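Local structure of methylxanthine N3-demethylase NdmB (Pseudomonas putida, 6ICL) at residues Y144-V149 with F288-R293; N191-S196 with Y256-E261; V217-V222 with S339-K344; K347-S352 with E358-S363. The protein catalyses the N3-demethylation of theobromine and related methylxanthines, a Rieske non-heme iron oxygenase reaction of caffeine degradation that releases formaldehyde. All coordinates share one frame; numbering follows the deposited sequence.

In the fold
The four contacts tie the parts of a Rieske oxygenase subunit together from the domain boundary outwards. Interaction 1 joins the Rieske domain to the seven-stranded antiparallel sheet of the catalytic domain. Interaction 2, its centre about 15 Å from that of interaction 1, lays the end of helix 185-192 on the same sheet, and the side chain of Phe192 is about 7 Å from the bound iron. Interaction 3, its centre about 12 Å from that of interaction 2, sets helix 337-355 against strand 219-222. That helix continues into interaction 4, where it pairs with helix 357-365; a salt bridge of 3.2 Å from Arg221 NH1 to Glu348 OE1 joins interactions 3 and 4.

Interaction 1 (Y144-V149 with F288-R293); sequences YDIVWV and FMIIVR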
# COMPACT_ATOMS: atom_id res chain seq x y z
N TYR A 144 -20.05 -31.95 -11.75
CA TYR A 144 -20.46 -30.62 -12.20
C TYR A 144 -19.27 -29.66 -12.30
O TYR A 144 -19.41 -28.46 -12.05
CB TYR A 144 -21.54 -29.99 -11.31
CG TYR A 144 -22.53 -30.93 -10.66
CD1 TYR A 144 -23.40 -31.73 -11.42
CD2 TYR A 144 -22.63 -30.99 -9.27
CE1 TYR A 144 -24.34 -32.56 -10.80
CE2 TYR A 144 -23.55 -31.82 -8.65
CZ TYR A 144 -24.41 -32.60 -9.41
OH TYR A 144 -25.32 -33.40 -8.75
N ASP A 145 -18.10 -30.20 -12.64
CA ASP A 145 -16.86 -29.42 -12.75
C ASP A 145 -16.49 -28.77 -11.43
O ASP A 145 -15.92 -27.68 -11.39
CB ASP A 145 -16.94 -28.39 -13.88
CG ASP A 145 -16.98 -29.05 -15.26
OD1 ASP A 145 -16.50 -30.21 -15.38
OD2 ASP A 145 -17.48 -28.41 -16.22
N ILE A 146 -16.80 -29.47 -10.34
CA ILE A 146 -16.43 -29.05 -8.99
C ILE A 146 -15.76 -30.23 -8.30
O ILE A 146 -16.14 -31.38 -8.55
CB ILE A 146 -17.67 -28.55 -8.23
CG1 ILE A 146 -18.06 -27.16 -8.75
CG2 ILE A 146 -17.40 -28.54 -6.73
CD1 ILE A 146 -19.36 -26.61 -8.16
N VAL A 147 -14.76 -29.95 -7.47
CA VAL A 147 -14.07 -30.98 -6.70
C VAL A 147 -14.74 -31.13 -5.33
O VAL A 147 -14.79 -30.18 -4.54
CB VAL A 147 -12.58 -30.65 -6.53
CG1 VAL A 147 -11.86 -31.79 -5.81
CG2 VAL A 147 -11.95 -30.37 -7.89
N TRP A 148 -15.21 -32.35 -5.04
CA TRP A 148 -15.92 -32.69 -3.81
C TRP A 148 -15.06 -33.61 -2.97
O TRP A 148 -14.39 -34.51 -3.49
CB TRP A 148 -17.25 -33.39 -4.11
CG TRP A 148 -18.14 -32.59 -4.95
CD1 TRP A 148 -18.16 -32.53 -6.32
CD2 TRP A 148 -19.15 -31.70 -4.49
NE1 TRP A 148 -19.14 -31.66 -6.74
CE2 TRP A 148 -19.77 -31.14 -5.62
CE3 TRP A 148 -19.61 -31.34 -3.21
CZ2 TRP A 148 -20.80 -30.22 -5.53
CZ3 TRP A 148 -20.64 -30.44 -3.12
CH2 TRP A 148 -21.23 -29.88 -4.27
N VAL A 149 -15.10 -33.41 -1.66
CA VAL A 149 -14.37 -34.24 -0.72
C VAL A 149 -15.32 -34.64 0.40
O VAL A 149 -16.12 -33.82 0.88
CB VAL A 149 -13.14 -33.51 -0.14
CG1 VAL A 149 -12.43 -34.39 0.90
CG2 VAL A 149 -12.17 -33.07 -1.25
N PHE A 288 -19.99 -21.90 -3.93
CA PHE A 288 -19.94 -22.39 -5.30
C PHE A 288 -21.30 -22.15 -5.94
O PHE A 288 -22.30 -22.69 -5.46
CB PHE A 288 -19.58 -23.86 -5.31
CG PHE A 288 -18.21 -24.12 -4.81
CD1 PHE A 288 -17.95 -24.17 -3.44
CD2 PHE A 288 -17.16 -24.26 -5.70
CE1 PHE A 288 -16.69 -24.39 -2.98
CE2 PHE A 288 -15.87 -24.48 -5.23
CZ PHE A 288 -15.63 -24.53 -3.87
N MET A 289 -21.33 -21.35 -6.99
CA MET A 289 -22.56 -21.05 -7.70
C MET A 289 -22.53 -21.65 -9.10
O MET A 289 -21.50 -21.60 -9.78
CB MET A 289 -22.78 -19.54 -7.78
CG MET A 289 -24.01 -19.14 -8.56
SD MET A 289 -24.16 -17.35 -8.61
CE MET A 289 -23.05 -16.98 -9.94
N ILE A 290 -23.68 -22.21 -9.53
CA ILE A 290 -23.87 -22.71 -10.88
C ILE A 290 -25.18 -22.16 -11.42
O ILE A 290 -26.21 -22.21 -10.74
CB ILE A 290 -23.85 -24.26 -10.94
CG1 ILE A 290 -22.47 -24.75 -10.48
CG2 ILE A 290 -24.21 -24.77 -12.35
CD1 ILE A 290 -22.29 -26.27 -10.48
N ILE A 291 -25.14 -21.60 -12.62
CA ILE A 291 -26.32 -21.09 -13.31
C ILE A 291 -26.57 -21.97 -14.53
O ILE A 291 -25.66 -22.19 -15.34
CB ILE A 291 -26.12 -19.63 -13.74
CG1 ILE A 291 -25.70 -18.77 -12.54
CG2 ILE A 291 -27.37 -19.08 -14.40
CD1 ILE A 291 -25.28 -17.35 -12.92
N VAL A 292 -27.78 -22.51 -14.64
CA VAL A 292 -28.21 -23.30 -15.79
C VAL A 292 -29.40 -22.61 -16.42
O VAL A 292 -30.38 -22.30 -15.73
CB VAL A 292 -28.57 -24.74 -15.41
CG1 VAL A 292 -28.82 -25.57 -16.69
CG2 VAL A 292 -27.47 -25.35 -14.56
N ARG A 293 -29.30 -22.36 -17.72
CA ARG A 293 -30.33 -21.60 -18.41
C ARG A 293 -30.48 -22.15 -19.81
O ARG A 293 -29.58 -22.81 -20.35
CB ARG A 293 -29.98 -20.11 -18.46
CG ARG A 293 -28.97 -19.74 -19.56
CD ARG A 293 -28.43 -18.35 -19.31
NE ARG A 293 -27.69 -17.76 -20.42
CZ ARG A 293 -26.36 -17.80 -20.58
NH1 ARG A 293 -25.59 -18.45 -19.71
NH2 ARG A 293 -25.81 -17.21 -21.63
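Strand residues Ile146 and Phe288 face each other with their CA atoms 8.4 Å apart, and Tyr144 and Ile290 with theirs at 8.7 Å, too far for backbone pairing, so the two segments meet through side chains. The contact illustrates how a Rieske oxygenase subunit joins its two domains: strand 146-150 belongs to the six-stranded antiparallel sheet of the Rieske domain, strand 284-294 to the seven-stranded sheet of the catalytic domain, and a small buried apolar cluster fills the seam. At its centre Ile146 and Ile290 reach toward each other tip to tip, their CD1 methyls 3.8 Å apart. Both carry CG1 anti to the carbonyl carbon and then run on extended, chi2 174° and 180°, which puts each CD1 at the far end of its chain. Ile146 CD1 also lies 4.0 Å from Phe288 CB, at the base of that side chain, and approaches the ring obliquely. The other branch of Ile146, CG2, rests on one face of the Trp148 ring, 3.5 Å above its plane and offset toward the rim. Pro39 of strand 37-42 and Trp274 of strand 270-281 also touch Ile146. Tyr144 takes part through its root only, since its ring leads away and its hydroxyl is hydrogen-bonded to Pro161 O and Leu163 N; Tyr144 CB lies 3.9 Å from Ile290 CD1.

Interaction 2 (N191-S196 with Y256-E261); sequences NFTDFS and YSVNLE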
# COMPACT_ATOMS: atom_id res chain seq x y z
N ASN A 191 -29.53 -17.50 4.07
CA ASN A 191 -29.67 -16.32 3.23
C ASN A 191 -30.20 -16.68 1.84
O ASN A 191 -31.02 -15.95 1.27
CB ASN A 191 -28.32 -15.60 3.10
CG ASN A 191 -28.37 -14.44 2.12
OD1 ASN A 191 -27.67 -14.43 1.12
ND2 ASN A 191 -29.22 -13.46 2.40
N PHE A 192 -29.73 -17.80 1.28
CA PHE A 192 -30.07 -18.11 -0.11
C PHE A 192 -31.53 -18.55 -0.26
O PHE A 192 -32.14 -18.34 -1.31
CB PHE A 192 -29.13 -19.19 -0.65
CG PHE A 192 -29.12 -19.31 -2.16
CD1 PHE A 192 -28.27 -18.52 -2.92
CD2 PHE A 192 -29.94 -20.23 -2.81
CE1 PHE A 192 -28.24 -18.62 -4.31
CE2 PHE A 192 -29.91 -20.34 -4.22
CZ PHE A 192 -29.04 -19.54 -4.96
N THR A 193 -32.10 -19.16 0.78
CA THR A 193 -33.44 -19.72 0.72
C THR A 193 -34.49 -18.79 1.33
O THR A 193 -35.58 -19.24 1.67
CB THR A 193 -33.47 -21.07 1.44
OG1 THR A 193 -33.07 -20.90 2.80
CG2 THR A 193 -32.54 -22.10 0.77
N ASP A 194 -34.19 -17.50 1.46
CA ASP A 194 -35.08 -16.56 2.13
C ASP A 194 -35.48 -15.45 1.18
O ASP A 194 -34.62 -14.84 0.53
CB ASP A 194 -34.42 -15.96 3.37
CG ASP A 194 -35.21 -14.81 3.93
OD1 ASP A 194 -36.29 -15.08 4.49
OD2 ASP A 194 -34.78 -13.63 3.82
N PHE A 195 -36.79 -15.15 1.12
CA PHE A 195 -37.30 -14.04 0.31
C PHE A 195 -37.62 -12.80 1.12
O PHE A 195 -37.65 -11.70 0.55
CB PHE A 195 -38.58 -14.46 -0.43
CG PHE A 195 -38.33 -15.16 -1.73
CD1 PHE A 195 -38.20 -14.44 -2.90
CD2 PHE A 195 -38.24 -16.53 -1.78
CE1 PHE A 195 -37.97 -15.09 -4.11
CE2 PHE A 195 -38.01 -17.19 -2.98
CZ PHE A 195 -37.88 -16.46 -4.15
N SER A 196 -37.87 -12.94 2.42
CA SER A 196 -38.32 -11.77 3.17
C SER A 196 -37.25 -10.69 3.29
O SER A 196 -37.59 -9.57 3.69
CB SER A 196 -38.79 -12.19 4.56
OG SER A 196 -37.72 -12.73 5.30
N TYR A 256 -25.68 -28.20 3.03
CA TYR A 256 -25.44 -26.82 2.62
C TYR A 256 -25.72 -26.53 1.15
O TYR A 256 -25.21 -25.53 0.63
CB TYR A 256 -23.97 -26.43 2.88
CG TYR A 256 -23.50 -26.50 4.31
CD1 TYR A 256 -24.14 -25.75 5.31
CD2 TYR A 256 -22.40 -27.26 4.67
CE1 TYR A 256 -23.72 -25.79 6.63
CE2 TYR A 256 -21.97 -27.30 5.99
CZ TYR A 256 -22.63 -26.56 6.96
OH TYR A 256 -22.21 -26.58 8.27
N SER A 257 -26.51 -27.34 0.45
CA SER A 257 -26.74 -27.09 -0.96
C SER A 257 -28.16 -26.61 -1.21
O SER A 257 -29.10 -26.91 -0.45
CB SER A 257 -26.47 -28.35 -1.79
OG SER A 257 -25.17 -28.82 -1.50
N VAL A 258 -28.32 -25.87 -2.30
CA VAL A 258 -29.62 -25.39 -2.77
C VAL A 258 -29.66 -25.53 -4.29
O VAL A 258 -28.83 -24.93 -4.98
CB VAL A 258 -29.92 -23.93 -2.40
CG1 VAL A 258 -31.32 -23.53 -2.96
CG2 VAL A 258 -29.87 -23.72 -0.91
N ASN A 259 -30.62 -26.28 -4.80
CA ASN A 259 -30.94 -26.28 -6.22
C ASN A 259 -32.30 -25.60 -6.37
O ASN A 259 -33.32 -26.14 -5.93
CB ASN A 259 -30.95 -27.70 -6.78
CG ASN A 259 -31.17 -27.73 -8.28
OD1 ASN A 259 -30.22 -27.73 -9.07
ND2 ASN A 259 -32.44 -27.75 -8.69
N LEU A 260 -32.30 -24.40 -6.97
CA LEU A 260 -33.52 -23.62 -7.15
C LEU A 260 -33.93 -23.69 -8.62
O LEU A 260 -33.26 -23.11 -9.48
CB LEU A 260 -33.36 -22.17 -6.72
CG LEU A 260 -34.54 -21.31 -7.21
CD1 LEU A 260 -35.92 -21.86 -6.72
CD2 LEU A 260 -34.37 -19.82 -6.83
N GLU A 261 -35.04 -24.36 -8.89
CA GLU A 261 -35.62 -24.36 -10.21
C GLU A 261 -36.69 -23.28 -10.29
O GLU A 261 -37.64 -23.27 -9.50
CB GLU A 261 -36.23 -25.72 -10.54
CG GLU A 261 -37.02 -25.69 -11.82
CD GLU A 261 -37.96 -26.87 -11.94
OE1 GLU A 261 -37.52 -27.93 -12.44
OE2 GLU A 261 -39.11 -26.73 -11.50
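Apolar contacts carry the meeting of Phe192 and Thr193 with Val258, whose two methyls are shared between them. The CG1 methyl of Val258 comes to the edge of the Phe192 ring, near its plane, 3.6 Å from CD2. Phe192 has CG anti to its own N (chi1 -163°), which carries the ring from the helix to the strand. The other methyl, Val258 CG2, lies 3.5 Å from Thr193 CG2, the two side chains passing at a slant. In this Rieske oxygenase catalytic domain the last turn of helix 185-192 lies on the antiparallel sheet, at strand 257-264, before the chain reaches the iron ligand His197. Leu273 and Thr275 also touch Phe192, and an alanine in place of Phe192 would probably leave a gap beside Val258 CG1 and weaken the helix end's hold on the sheet. Polar bonds lie off this patch: Thr193 OG1 is hydrogen-bonded to Trp189 O and Asp194 OD2 to His197 ND1. Asn191 ND2 hydrogen-bonds the iron ligand Asp314, through OD1, and Tyr107 OH of the second subunit, setting the helix end beside that subunit's Rieske domain. Asp194 OD1 accepts on its syn lone pair from Ser196 OG at 2.9 Å.

Interaction 3 (V217-V222 with S339-K344); sequences VYVNRV and SVQFRK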
# COMPACT_ATOMS: atom_id res chain seq x y z
N VAL A 217 -46.24 -23.16 2.44
CA VAL A 217 -45.07 -23.88 1.98
C VAL A 217 -44.94 -25.16 2.78
O VAL A 217 -44.80 -25.13 4.01
CB VAL A 217 -43.79 -23.04 2.10
CG1 VAL A 217 -43.76 -22.30 3.43
CG2 VAL A 217 -42.57 -23.94 1.94
N TYR A 218 -44.99 -26.29 2.09
CA TYR A 218 -44.72 -27.57 2.71
C TYR A 218 -43.24 -27.88 2.58
O TYR A 218 -42.66 -27.74 1.50
CB TYR A 218 -45.55 -28.67 2.06
CG TYR A 218 -47.03 -28.54 2.35
CD1 TYR A 218 -47.51 -28.72 3.65
CD2 TYR A 218 -47.93 -28.22 1.35
CE1 TYR A 218 -48.86 -28.60 3.93
CE2 TYR A 218 -49.29 -28.10 1.62
CZ TYR A 218 -49.75 -28.29 2.92
OH TYR A 218 -51.09 -28.17 3.21
N VAL A 219 -42.62 -28.28 3.69
CA VAL A 219 -41.21 -28.62 3.73
C VAL A 219 -41.10 -30.11 3.98
O VAL A 219 -41.51 -30.60 5.04
CB VAL A 219 -40.47 -27.83 4.81
CG1 VAL A 219 -39.00 -28.18 4.79
CG2 VAL A 219 -40.70 -26.32 4.63
N ASN A 220 -40.53 -30.83 3.02
CA ASN A 220 -40.30 -32.26 3.14
C ASN A 220 -38.82 -32.57 3.31
O ASN A 220 -37.95 -31.82 2.84
CB ASN A 220 -40.80 -33.00 1.91
CG ASN A 220 -42.27 -32.74 1.64
OD1 ASN A 220 -43.04 -32.42 2.55
ND2 ASN A 220 -42.67 -32.89 0.38
N ARG A 221 -38.55 -33.69 3.97
CA ARG A 221 -37.25 -34.36 3.94
C ARG A 221 -37.38 -35.58 3.05
O ARG A 221 -38.15 -36.50 3.36
CB ARG A 221 -36.81 -34.77 5.35
CG ARG A 221 -36.73 -33.65 6.38
CD ARG A 221 -36.09 -34.23 7.63
NE ARG A 221 -36.08 -33.33 8.78
CZ ARG A 221 -35.65 -33.73 9.97
NH1 ARG A 221 -35.21 -34.97 10.13
NH2 ARG A 221 -35.63 -32.89 11.00
N VAL A 222 -36.63 -35.61 1.94
CA VAL A 222 -36.71 -36.66 0.95
C VAL A 222 -35.29 -37.03 0.54
O VAL A 222 -34.59 -36.22 -0.08
CB VAL A 222 -37.53 -36.23 -0.28
CG1 VAL A 222 -37.56 -37.34 -1.30
CG2 VAL A 222 -38.93 -35.79 0.13
N SER A 339 -36.07 -21.94 7.39
CA SER A 339 -34.90 -21.84 8.27
C SER A 339 -35.07 -22.70 9.52
O SER A 339 -34.12 -23.37 9.96
CB SER A 339 -34.68 -20.36 8.62
OG SER A 339 -34.03 -20.24 9.85
N VAL A 340 -36.27 -22.71 10.11
CA VAL A 340 -36.50 -23.51 11.31
C VAL A 340 -36.34 -25.00 11.00
O VAL A 340 -35.69 -25.74 11.74
CB VAL A 340 -37.89 -23.18 11.89
CG1 VAL A 340 -38.29 -24.17 12.98
CG2 VAL A 340 -37.88 -21.78 12.46
N GLN A 341 -36.90 -25.45 9.88
CA GLN A 341 -36.74 -26.86 9.49
C GLN A 341 -35.28 -27.19 9.19
O GLN A 341 -34.80 -28.30 9.48
CB GLN A 341 -37.62 -27.16 8.28
CG GLN A 341 -39.10 -27.09 8.62
CD GLN A 341 -39.42 -27.92 9.86
OE1 GLN A 341 -39.08 -29.10 9.94
NE2 GLN A 341 -40.05 -27.29 10.84
N PHE A 342 -34.55 -26.23 8.62
CA PHE A 342 -33.12 -26.42 8.37
C PHE A 342 -32.35 -26.57 9.68
O PHE A 342 -31.57 -27.51 9.86
CB PHE A 342 -32.62 -25.22 7.56
CG PHE A 342 -31.15 -25.25 7.21
CD1 PHE A 342 -30.66 -26.15 6.27
CD2 PHE A 342 -30.29 -24.32 7.77
CE1 PHE A 342 -29.31 -26.13 5.92
CE2 PHE A 342 -28.93 -24.29 7.43
CZ PHE A 342 -28.44 -25.20 6.49
N ARG A 343 -32.59 -25.65 10.61
CA ARG A 343 -31.95 -25.73 11.92
C ARG A 343 -32.32 -27.02 12.66
O ARG A 343 -31.47 -27.66 13.28
CB ARG A 343 -32.33 -24.50 12.74
CG ARG A 343 -31.84 -23.23 12.11
CD ARG A 343 -32.20 -22.01 12.89
NE ARG A 343 -31.60 -20.86 12.26
CZ ARG A 343 -31.15 -19.78 12.90
NH1 ARG A 343 -31.24 -19.71 14.21
NH2 ARG A 343 -30.60 -18.79 12.22
N LYS A 344 -33.60 -27.43 12.58
CA LYS A 344 -34.02 -28.67 13.22
C LYS A 344 -33.23 -29.85 12.71
O LYS A 344 -32.72 -30.67 13.50
CB LYS A 344 -35.51 -28.92 12.97
CG LYS A 344 -36.47 -28.08 13.80
CD LYS A 344 -37.86 -28.75 13.82
CE LYS A 344 -38.94 -27.87 14.48
NZ LYS A 344 -38.71 -27.63 15.94
O HOH W 1 -36.38 -30.66 9.67
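Val219 and Gln341 cross at a slant, the valine meeting the near, aliphatic part of the glutamine rather than its amide. Val219 CG1 lies 3.9 Å from Gln341 CB and nearly as close to CG, so the apolar half of the contact is one methyl of the valine set against two methylenes. The glutamine chain then bends: with chi1 -67° and chi2 -50°, it turns toward the C-terminal end of the helix and brings OE1 to the water that its own carbonyl O also holds. These two oxygens hold that water between them, which donates to Gln341 O at 2.8 Å and to Gln341 OE1 at 3.1 Å. Arg221 approaches from the strand with a chain that is extended from CG onward, and its guanidinium presents an edge to the water, the oxygen lying in the plane of the group. Arg221 NH2 donates to that water at 2.7 Å. The water is thus a three-way joint, accepting from a strand side chain and donating to a helix backbone and side chain. Beyond it, the guanidinium passes Lys344 obliquely, NH2 being 4.2 Å from Lys344 C. The ring of Trp345 gives the arginine a cation-pi contact.

In the fold, strand 219-222 pairs with strand 225-230 of the catalytic sheet, whose Leu226 also touches Val219, and the C-terminal tail hydrogen-bonds to it through Val368 and Glu370. Helix 337-355 lies against this strand, and its other side packs on helix 185-192, where Phe342 stacks with Trp189.

Interaction 4 (K347-S352 with E358-S363); sequences KELSLS and EAFRDS
Ser352 sets its CB against the backbone of the facing helix, 3.6 Å from Phe360 CA. The approach is close, 4.5 Å between the CA atoms of Ser352 and Phe360, because Ser352, Ala359 and Ser363 are small and the Phe360 side chain is turned to the flank; Ala359 CB lies 3.5 Å from Ser352 O. The two segments form an antiparallel helical hairpin, helix 337-355 turning back into helix 357-365; the axes of segments 347-352 and 358-363 approach to 8.5 Å, with an angle of 159° between their directions. On one flank larger groups meet: Leu349 CD2 lies 4.1 Å from Phe360 CE1, while Leu349 O sits at the edge of the Phe360 ring, near its plane. His35 and Phe155 meet that ring as well.

The polar link is a hydrogen bond from Ser363 OG to Glu348 OE2, 2.9 Å long and arriving from above the carboxylate plane. With its OG anti to the backbone N, chi1 -180°, Ser363 points the hydroxyl across to the extended glutamate. The other oxygen, Glu348 OE1, forms a salt bridge with Arg221, so one carboxylate serves both the second helix and strand 219-222. A glutamine in its place would probably leave Arg221 without its charged mate here and weaken the tie from strand to hairpin. Ser352 OG is hydrogen-bonded to Glu348 O at 2.8 Å, a carbonyl that also accepts from Ser352 N. The hydroxyls of Ser352 and Ser363 both have hydrogen-bond acceptors, consistent with their burial between closely approaching helices.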
# COMPACT_ATOMS: atom_id res chain seq x y z
N LYS A 347 -29.56 -29.80 13.80
CA LYS A 347 -29.39 -30.18 15.20
C LYS A 347 -29.52 -31.69 15.38
O LYS A 347 -28.76 -32.31 16.12
CB LYS A 347 -30.41 -29.47 16.09
CG LYS A 347 -30.20 -29.71 17.59
CD LYS A 347 -28.83 -29.19 18.01
CE LYS A 347 -28.58 -29.31 19.50
NZ LYS A 347 -27.13 -29.07 19.83
N GLU A 348 -30.51 -32.28 14.71
CA GLU A 348 -30.72 -33.71 14.81
C GLU A 348 -29.55 -34.49 14.22
O GLU A 348 -29.09 -35.48 14.81
CB GLU A 348 -32.03 -34.07 14.11
CG GLU A 348 -32.32 -35.55 13.95
CD GLU A 348 -33.58 -35.79 13.14
OE1 GLU A 348 -34.52 -34.95 13.23
OE2 GLU A 348 -33.61 -36.79 12.40
N LEU A 349 -29.05 -34.04 13.06
CA LEU A 349 -27.87 -34.65 12.45
C LEU A 349 -26.66 -34.53 13.35
O LEU A 349 -25.89 -35.49 13.51
CB LEU A 349 -27.59 -34.00 11.10
CG LEU A 349 -28.62 -34.30 10.04
CD1 LEU A 349 -28.55 -33.26 8.93
CD2 LEU A 349 -28.41 -35.70 9.48
N SER A 350 -26.46 -33.36 13.96
CA SER A 350 -25.34 -33.18 14.87
C SER A 350 -25.39 -34.16 16.03
O SER A 350 -24.37 -34.71 16.45
CB SER A 350 -25.34 -31.74 15.38
OG SER A 350 -24.41 -31.55 16.43
N LEU A 351 -26.59 -34.39 16.58
CA LEU A 351 -26.72 -35.32 17.70
C LEU A 351 -26.62 -36.76 17.23
O LEU A 351 -25.97 -37.58 17.89
CB LEU A 351 -28.04 -35.09 18.43
CG LEU A 351 -28.20 -33.70 19.04
CD1 LEU A 351 -29.66 -33.44 19.37
CD2 LEU A 351 -27.34 -33.64 20.27
N SER A 352 -27.24 -37.08 16.09
CA SER A 352 -27.23 -38.45 15.59
C SER A 352 -25.82 -38.94 15.33
O SER A 352 -25.49 -40.11 15.57
CB SER A 352 -28.06 -38.57 14.32
OG SER A 352 -29.40 -38.23 14.55
N GLU A 358 -25.94 -45.95 13.19
CA GLU A 358 -27.34 -46.20 12.88
C GLU A 358 -28.19 -44.96 13.15
O GLU A 358 -29.11 -44.65 12.38
CB GLU A 358 -27.84 -47.42 13.65
CG GLU A 358 -28.27 -48.57 12.74
CD GLU A 358 -27.34 -48.77 11.53
OE1 GLU A 358 -27.81 -48.60 10.37
OE2 GLU A 358 -26.14 -49.08 11.74
N ALA A 359 -27.90 -44.23 14.23
CA ALA A 359 -28.64 -43.00 14.49
C ALA A 359 -28.48 -42.01 13.34
O ALA A 359 -29.47 -41.45 12.84
CB ALA A 359 -28.16 -42.38 15.80
N PHE A 360 -27.24 -41.81 12.89
CA PHE A 360 -26.98 -40.88 11.79
C PHE A 360 -27.70 -41.32 10.52
O PHE A 360 -28.39 -40.51 9.88
CB PHE A 360 -25.48 -40.79 11.55
CG PHE A 360 -25.10 -39.75 10.52
CD1 PHE A 360 -25.11 -38.41 10.84
CD2 PHE A 360 -24.73 -40.13 9.24
CE1 PHE A 360 -24.76 -37.45 9.91
CE2 PHE A 360 -24.37 -39.17 8.30
CZ PHE A 360 -24.39 -37.83 8.64
N ARG A 361 -27.54 -42.59 10.14
CA ARG A 361 -28.15 -43.05 8.89
C ARG A 361 -29.66 -42.87 8.92
O ARG A 361 -30.27 -42.55 7.89
CB ARG A 361 -27.80 -44.52 8.64
CG ARG A 361 -26.31 -44.79 8.40
CD ARG A 361 -26.01 -46.29 8.25
NE ARG A 361 -26.89 -46.93 7.27
CZ ARG A 361 -26.60 -47.07 5.98
NH1 ARG A 361 -25.45 -46.61 5.50
NH2 ARG A 361 -27.46 -47.66 5.17
N ASP A 362 -30.28 -43.06 10.09
CA ASP A 362 -31.71 -42.84 10.21
C ASP A 362 -32.06 -41.38 9.99
O ASP A 362 -33.00 -41.06 9.26
CB ASP A 362 -32.20 -43.30 11.59
CG ASP A 362 -32.45 -44.79 11.66
OD1 ASP A 362 -32.72 -45.41 10.61
OD2 ASP A 362 -32.39 -45.34 12.78
N SER A 363 -31.30 -40.49 10.62
CA SER A 363 -31.56 -39.06 10.48
C SER A 363 -31.40 -38.60 9.03
O SER A 363 -32.25 -37.87 8.50
CB SER A 363 -30.63 -38.28 11.40
OG SER A 363 -30.89 -36.89 11.27